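Local coordinates for CRISPR system Cmr subunit Cmr6 (Pyrococcus furiosus, PDB 4W8V), which caps, together with Cmr1, the RNA-binding type III-B Cmr complex, a CRISPR ribonucleoprotein of adaptive immunity against mobile genetic elements, at residues P123-I126 / D127-R131; F219-V222 / K223-L226; R60-T63 / Y64-A68. All blocks are in the same frame, centred on the assembly; numbering follows the deposited sequence.

In this C-terminal portion of Cmr6, which belongs to the RAMP superfamily, three helical stretches show how contacts one turn apart differ with their place in the fold. Each lies in a different helix. Contact 2 (219-226) is deep core: its helix packs on the four-stranded sheet, and apolar branches dominate. Contact 3 (60-68), about 12 Å from it between centres, is largely buried, with R60 and Y65 partly exposed, and combines a tyrosine ring, an arginine and a threonine hydroxyl. Contact 1 (123-131) is peripheral, with a buried apolar side and a partly exposed polar side of carboxylates paired to lysines. The helices pack together: L62 on L224, L67 on both I126 and L129, and L129 on L221.

Contact 1. Residues P123-I126 / D127-R131; sequences PEII and DELIR
I125 and L129 come together because their first torsions set a methyl and a leucine branch side by side: in I125, CG2 stands opposite the main-chain nitrogen while CG1 takes the place beside it (chi1 -59°), and in L129, CG likewise lies beside N (chi1 -68°). The two side chains point the same way, and I125 CG2 rests 4.0 Å from L129 CD1. The next pair repeats the theme with a different meeting angle. I126 and I130 are set askew, and CG2 of I126 lies 4.0 Å from CD1 of I130. At the end of the other branch, I126 CD1 comes within 3.8 Å of L67 CD1 on helix 52-68. Both pairs belong to helix 122-133, an amphipathic helix on the outer part of this RAMP-superfamily chain. Its apolar side lies against F88 of helix 77-90, F117 and L221. Ordinary i to i+4 bonds carry the backbone, from L129 N to I125 O at 2.9 Å and from I130 N to I126 O at 2.8 Å. The carbonyl of E124 serves E128 N and, more weakly, D127 N. Polar groups follow another logic. The carboxylate of D127 turns back along the helix until D127 OD2 is 3.1 Å from P123 O, an approach of two acceptors rather than a bond, while OD1 forms a salt bridge with K94. E124 OE2 and E128 OE1 stand 5.4 Å apart, and their mutual repulsion is probably eased by lysines: K217 and K120 each form a salt bridge with E128, while K120 also makes a long, weak ion pair with E124.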
loop_
_atom_site.group_PDB
_atom_site.type_symbol
_atom_site.label_atom_id
_atom_site.label_comp_id
_atom_site.label_asym_id
_atom_site.label_seq_id
_atom_site.Cartn_x
_atom_site.Cartn_y
_atom_site.Cartn_z
ATOM N N PRO A 123 -22.276 5.917 -2.556
ATOM C CA PRO A 123 -21.906 6.209 -3.948
ATOM C C PRO A 123 -21.014 7.444 -4.079
ATOM O O PRO A 123 -20.379 7.632 -5.116
ATOM C CB PRO A 123 -23.261 6.436 -4.635
ATOM C CG PRO A 123 -24.257 5.783 -3.746
ATOM C CD PRO A 123 -23.733 6.020 -2.365
ATOM N N GLU A 124 -20.953 8.258 -3.030
ATOM C CA GLU A 124 -20.070 9.415 -3.019
ATOM C C GLU A 124 -18.619 9.013 -2.765
ATOM O O GLU A 124 -17.714 9.507 -3.432
ATOM C CB GLU A 124 -20.523 10.430 -1.967
ATOM C CG GLU A 124 -19.639 11.661 -1.872
ATOM C CD GLU A 124 -20.178 12.702 -0.906
ATOM O OE1 GLU A 124 -21.250 12.466 -0.309
ATOM O OE2 GLU A 124 -19.528 13.757 -0.747
ATOM N N ILE A 125 -18.404 8.112 -1.807
ATOM C CA ILE A 125 -17.055 7.686 -1.425
ATOM C C ILE A 125 -16.363 6.958 -2.578
ATOM O O ILE A 125 -15.155 7.098 -2.788
ATOM C CB ILE A 125 -17.076 6.762 -0.184
ATOM C CG1 ILE A 125 -17.723 7.464 1.008
ATOM C CG2 ILE A 125 -15.667 6.326 0.199
ATOM C CD1 ILE A 125 -17.707 6.632 2.268
ATOM N N ILE A 126 -17.140 6.177 -3.313
ATOM C CA ILE A 126 -16.661 5.533 -4.525
ATOM C C ILE A 126 -16.057 6.574 -5.465
ATOM O O ILE A 126 -15.041 6.326 -6.110
ATOM C CB ILE A 126 -17.795 4.780 -5.242
ATOM C CG1 ILE A 126 -18.373 3.698 -4.330
ATOM C CG2 ILE A 126 -17.294 4.156 -6.535
ATOM C CD1 ILE A 126 -17.419 2.567 -4.077
ATOM N N ASP A 127 -16.671 7.753 -5.513
ATOM C CA ASP A 127 -16.205 8.821 -6.389
ATOM C C ASP A 127 -14.880 9.397 -5.916
ATOM O O ASP A 127 -13.994 9.665 -6.718
ATOM C CB ASP A 127 -17.249 9.928 -6.487
ATOM C CG ASP A 127 -18.463 9.506 -7.277
ATOM O OD1 ASP A 127 -18.302 8.694 -8.210
ATOM O OD2 ASP A 127 -19.574 9.985 -6.966
ATOM N N GLU A 128 -14.747 9.589 -4.613
ATOM C CA GLU A 128 -13.509 10.116 -4.062
ATOM C C GLU A 128 -12.378 9.119 -4.270
ATOM O O GLU A 128 -11.232 9.512 -4.491
ATOM C CB GLU A 128 -13.676 10.456 -2.580
ATOM C CG GLU A 128 -14.583 11.657 -2.325
ATOM C CD GLU A 128 -14.298 12.343 -1.005
ATOM O OE1 GLU A 128 -14.585 11.742 0.048
ATOM O OE2 GLU A 128 -13.780 13.483 -1.017
ATOM N N LEU A 129 -12.715 7.831 -4.219
ATOM C CA LEU A 129 -11.733 6.768 -4.408
ATOM C C LEU A 129 -11.376 6.628 -5.879
ATOM O O LEU A 129 -10.228 6.350 -6.217
ATOM C CB LEU A 129 -12.254 5.429 -3.872
ATOM C CG LEU A 129 -12.436 5.312 -2.362
ATOM C CD1 LEU A 129 -13.222 4.069 -2.003
ATOM C CD2 LEU A 129 -11.090 5.299 -1.667
ATOM N N ILE A 130 -12.370 6.805 -6.747
ATOM C CA ILE A 130 -12.111 6.914 -8.172
ATOM C C ILE A 130 -11.116 8.055 -8.421
ATOM O O ILE A 130 -10.169 7.902 -9.182
ATOM C CB ILE A 130 -13.412 7.143 -8.971
ATOM C CG1 ILE A 130 -14.225 5.844 -9.035
ATOM C CG2 ILE A 130 -13.102 7.610 -10.385
ATOM C CD1 ILE A 130 -15.604 6.007 -9.646
ATOM N N ARG A 131 -11.307 9.182 -7.751
ATOM C CA ARG A 131 -10.408 10.313 -7.942
ATOM C C ARG A 131 -9.015 10.078 -7.350
ATOM O O ARG A 131 -8.017 10.485 -7.937
ATOM C CB ARG A 131 -11.026 11.576 -7.343
ATOM C CG ARG A 131 -12.308 12.005 -8.036
ATOM C CD ARG A 131 -12.946 13.154 -7.301
ATOM N NE ARG A 131 -11.960 14.196 -7.060
ATOM C CZ ARG A 131 -11.978 15.017 -6.020
ATOM N NH1 ARG A 131 -12.944 14.926 -5.114
ATOM N NH2 ARG A 131 -11.022 15.929 -5.891
#

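Contact 2. Residues F219-V222 / K223-L226; sequences FSLV and KLAL
V222 and L226, one helical turn apart, lie side by side and point the same way, so that V222 CG1 meets L226 CD1 at 3.9 Å. Their backbones are joined as well, L226 N bonding to V222 O at 2.9 Å, and the branch point of the leucine, L226 CG, is tucked 3.1 Å from the same V222 O. F219 and K223 are arranged differently. The phenylalanine ring, swung opposite its own main-chain nitrogen (chi1 -174°), is met obliquely by the lysine chain, K223 CD coming 4.1 Å from F219 CE2. About that methylene the chain bends twice, at chi3 (79°) on the near side and at chi4 beyond it, and the ammonium of K223 ends in a salt bridge with E244 on the last strand of the sheet. These residues sit on helix 212-228, which connects strand 202-209 to strand 242-244. The strand order 2-3-1-4 of the antiparallel sheet, with helices on the connections, matches the ferredoxin-like fold common to RAMP proteins, and this is its second crossover helix. F219, V222 and L226 face the sheet, where they pack on I15, F19, V205 and V207. A looser pair, L221 and L224, flanks the turn on another side of the helix, with 4.4 Å between L221 CD2 and L224 CD2. There L224 lies on L62 and L221 on T59, both of helix 52-68, while F113 of helix 108-116 also touches L221.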
loop_
_atom_site.group_PDB
_atom_site.type_symbol
_atom_site.label_atom_id
_atom_site.label_comp_id
_atom_site.label_asym_id
_atom_site.label_seq_id
_atom_site.Cartn_x
_atom_site.Cartn_y
_atom_site.Cartn_z
ATOM N N PHE A 219 -3.824 10.269 2.470
ATOM C CA PHE A 219 -2.743 10.125 3.429
ATOM C C PHE A 219 -3.174 9.261 4.609
ATOM O O PHE A 219 -2.392 8.483 5.148
ATOM C CB PHE A 219 -2.284 11.506 3.914
ATOM C CG PHE A 219 -1.075 11.457 4.799
ATOM C CD1 PHE A 219 0.184 11.211 4.266
ATOM C CD2 PHE A 219 -1.195 11.631 6.163
ATOM C CE1 PHE A 219 1.298 11.144 5.081
ATOM C CE2 PHE A 219 -0.081 11.580 6.989
ATOM C CZ PHE A 219 1.167 11.336 6.445
ATOM N N SER A 220 -4.433 9.401 4.995
ATOM C CA SER A 220 -4.964 8.687 6.143
ATOM C C SER A 220 -5.114 7.206 5.814
ATOM O O SER A 220 -4.875 6.343 6.648
ATOM C CB SER A 220 -6.303 9.291 6.565
ATOM O OG SER A 220 -6.101 10.487 7.287
ATOM N N LEU A 221 -5.490 6.925 4.577
ATOM C CA LEU A 221 -5.552 5.558 4.120
ATOM C C LEU A 221 -4.148 4.954 4.082
ATOM O O LEU A 221 -3.954 3.810 4.463
ATOM C CB LEU A 221 -6.232 5.487 2.749
ATOM C CG LEU A 221 -7.746 5.718 2.774
ATOM C CD1 LEU A 221 -8.309 5.694 1.373
ATOM C CD2 LEU A 221 -8.436 4.676 3.661
ATOM N N VAL A 222 -3.164 5.736 3.660
ATOM C CA VAL A 222 -1.794 5.239 3.547
ATOM C C VAL A 222 -1.233 4.887 4.924
ATOM O O VAL A 222 -0.596 3.837 5.105
ATOM C CB VAL A 222 -0.907 6.283 2.845
ATOM C CG1 VAL A 222 0.576 6.031 3.105
ATOM C CG2 VAL A 222 -1.213 6.308 1.358
ATOM N N LYS A 223 -1.492 5.771 5.891
ATOM C CA LYS A 223 -1.195 5.529 7.290
ATOM C C LYS A 223 -1.772 4.203 7.733
ATOM O O LYS A 223 -1.079 3.356 8.300
ATOM C CB LYS A 223 -1.785 6.640 8.176
ATOM C CG LYS A 223 -0.808 7.686 8.680
ATOM C CD LYS A 223 -1.512 8.752 9.535
ATOM C CE LYS A 223 -1.770 8.255 10.956
ATOM N NZ LYS A 223 -0.507 8.112 11.735
ATOM N N LEU A 224 -3.074 4.073 7.521
ATOM C CA LEU A 224 -3.814 2.890 7.906
ATOM C C LEU A 224 -3.178 1.648 7.290
ATOM O O LEU A 224 -2.950 0.644 7.961
ATOM C CB LEU A 224 -5.274 3.043 7.471
ATOM C CG LEU A 224 -6.332 2.028 7.882
ATOM C CD1 LEU A 224 -6.247 1.716 9.368
ATOM C CD2 LEU A 224 -7.687 2.604 7.519
ATOM N N ALA A 225 -2.850 1.733 6.012
ATOM C CA ALA A 225 -2.326 0.579 5.284
ATOM C C ALA A 225 -0.901 0.191 5.720
ATOM O O ALA A 225 -0.560 -0.992 5.766
ATOM C CB ALA A 225 -2.384 0.860 3.773
ATOM N N LEU A 226 -0.077 1.172 6.084
ATOM C CA LEU A 226 1.307 0.885 6.492
ATOM C C LEU A 226 1.380 0.281 7.888
ATOM O O LEU A 226 2.290 -0.483 8.195
ATOM C CB LEU A 226 2.168 2.154 6.443
ATOM C CG LEU A 226 2.343 2.860 5.088
ATOM C CD1 LEU A 226 3.247 4.116 5.234
ATOM C CD2 LEU A 226 2.878 1.941 4.005
#

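Contact 3. Residues R60-T63 / Y64-A68; sequences RHLT and YYVLA
Y64 N bonds to R60 O at 3.1 Å, and the same i to i+4 spacing recurs from Y65 to H61, V66 to L62 and L67 to T63, as expected along helix 52-68. The carbonyl oxygen of R60 has further company. T63 donates its hydroxyl to it, T63 OG1 lying 2.8 Å from R60 O; chi1 of 73° sets that hydroxyl between the main-chain nitrogen and carbonyl carbon of T63, turned back toward the preceding turn. The aromatic ring of Y64 then presents a face to R60 O, which stands 3.2 Å above the ring plane and over its centre. Alongside the ring runs the extended chain of R60, pointing the same way, with R60 CD 3.2 Å from Y64 OH. The guanidinium plane is turned 45° from the ring, and Y64 OH lies at its edge, in plane, 3.2 Å from R60 NH1. Two residues on, on another side of the helix, L62 CD1 and V66 CG2 make a looser apolar touch at 4.3 Å. Within the ferredoxin-like fold this helix lies on the connection between strands 13-21 and 143-149; F88 of helix 77-90 meets the Y64 ring at a shallow angle, and F133 of helix 122-133 packs on R60 and T63. Chemically, the negative end of the R60 carbonyl faces a pi cloud, which is not in itself attractive; its N-H and O-H donors probably pay for this, while the guanidinium may polarise the phenol.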
loop_
_atom_site.group_PDB
_atom_site.type_symbol
_atom_site.label_atom_id
_atom_site.label_comp_id
_atom_site.label_asym_id
_atom_site.label_seq_id
_atom_site.Cartn_x
_atom_site.Cartn_y
_atom_site.Cartn_z
ATOM N N ARG A 60 -4.746 0.771 -2.144
ATOM C CA ARG A 60 -5.792 0.201 -2.996
ATOM C C ARG A 60 -6.407 -1.055 -2.364
ATOM O O ARG A 60 -7.617 -1.187 -2.233
ATOM C CB ARG A 60 -5.237 -0.230 -4.362
ATOM C CG ARG A 60 -5.076 0.784 -5.463
ATOM C CD ARG A 60 -4.755 -0.025 -6.733
ATOM N NE ARG A 60 -4.211 0.757 -7.839
ATOM C CZ ARG A 60 -4.945 1.304 -8.800
ATOM N NH1 ARG A 60 -6.261 1.180 -8.777
ATOM N NH2 ARG A 60 -4.368 1.994 -9.772
ATOM N N HIS A 61 -5.527 -1.987 -2.024
ATOM C CA HIS A 61 -5.899 -3.289 -1.502
ATOM C C HIS A 61 -6.756 -3.162 -0.270
ATOM O O HIS A 61 -7.776 -3.843 -0.132
ATOM C CB HIS A 61 -4.645 -4.103 -1.181
ATOM C CG HIS A 61 -4.922 -5.480 -0.668
ATOM N ND1 HIS A 61 -5.253 -5.731 0.648
ATOM C CD2 HIS A 61 -4.876 -6.690 -1.279
ATOM C CE1 HIS A 61 -5.424 -7.033 0.818
ATOM N NE2 HIS A 61 -5.198 -7.634 -0.331
ATOM N N LEU A 62 -6.334 -2.280 0.624
ATOM C CA LEU A 62 -7.072 -1.979 1.839
ATOM C C LEU A 62 -8.515 -1.627 1.523
ATOM O O LEU A 62 -9.443 -2.157 2.146
ATOM C CB LEU A 62 -6.402 -0.828 2.593
ATOM C CG LEU A 62 -7.134 -0.246 3.801
ATOM C CD1 LEU A 62 -7.406 -1.298 4.848
ATOM C CD2 LEU A 62 -6.318 0.890 4.403
ATOM N N THR A 63 -8.705 -0.747 0.540
ATOM C CA THR A 63 -10.042 -0.250 0.240
ATOM C C THR A 63 -10.917 -1.294 -0.449
ATOM O O THR A 63 -12.138 -1.245 -0.329
ATOM C CB THR A 63 -9.996 1.019 -0.635
ATOM O OG1 THR A 63 -9.631 0.669 -1.971
ATOM C CG2 THR A 63 -8.979 2.013 -0.074
ATOM N N TYR A 64 -10.314 -2.229 -1.178
ATOM C CA TYR A 64 -11.115 -3.266 -1.831
ATOM C C TYR A 64 -11.556 -4.263 -0.779
ATOM O O TYR A 64 -12.617 -4.857 -0.878
ATOM C CB TYR A 64 -10.341 -3.986 -2.932
ATOM C CG TYR A 64 -9.708 -3.085 -3.956
ATOM C CD1 TYR A 64 -10.260 -1.856 -4.268
ATOM C CD2 TYR A 64 -8.546 -3.468 -4.611
ATOM C CE1 TYR A 64 -9.676 -1.039 -5.198
ATOM C CE2 TYR A 64 -7.962 -2.662 -5.547
ATOM C CZ TYR A 64 -8.529 -1.450 -5.839
ATOM O OH TYR A 64 -7.940 -0.642 -6.773
ATOM N N TYR A 65 -10.700 -4.440 0.220
ATOM C CA TYR A 65 -10.966 -5.334 1.323
ATOM C C TYR A 65 -12.141 -4.835 2.158
ATOM O O TYR A 65 -13.059 -5.592 2.488
ATOM C CB TYR A 65 -9.713 -5.477 2.173
ATOM C CG TYR A 65 -9.826 -6.405 3.350
ATOM C CD1 TYR A 65 -10.238 -5.936 4.601
ATOM C CD2 TYR A 65 -9.484 -7.739 3.232
ATOM C CE1 TYR A 65 -10.327 -6.787 5.694
ATOM C CE2 TYR A 65 -9.570 -8.601 4.314
ATOM C CZ TYR A 65 -9.985 -8.121 5.541
ATOM O OH TYR A 65 -10.062 -8.986 6.611
ATOM N N VAL A 66 -12.109 -3.556 2.494
ATOM C CA VAL A 66 -13.165 -2.945 3.283
ATOM C C VAL A 66 -14.483 -2.908 2.504
ATOM O O VAL A 66 -15.540 -3.250 3.040
ATOM C CB VAL A 66 -12.754 -1.517 3.716
ATOM C CG1 VAL A 66 -13.960 -0.703 4.128
ATOM C CG2 VAL A 66 -11.720 -1.593 4.824
ATOM N N LEU A 67 -14.419 -2.513 1.235
ATOM C CA LEU A 67 -15.629 -2.338 0.433
ATOM C C LEU A 67 -16.306 -3.660 0.090
ATOM O O LEU A 67 -17.481 -3.678 -0.287
ATOM C CB LEU A 67 -15.314 -1.569 -0.850
ATOM C CG LEU A 67 -15.291 -0.046 -0.668
ATOM C CD1 LEU A 67 -14.924 0.676 -1.964
ATOM C CD2 LEU A 67 -16.640 0.423 -0.156
ATOM N N ALA A 68 -15.564 -4.757 0.210
ATOM C CA ALA A 68 -16.130 -6.086 0.021
ATOM C C ALA A 68 -17.192 -6.344 1.092
ATOM O O ALA A 68 -18.164 -7.056 0.865
ATOM C CB ALA A 68 -15.037 -7.151 0.067
#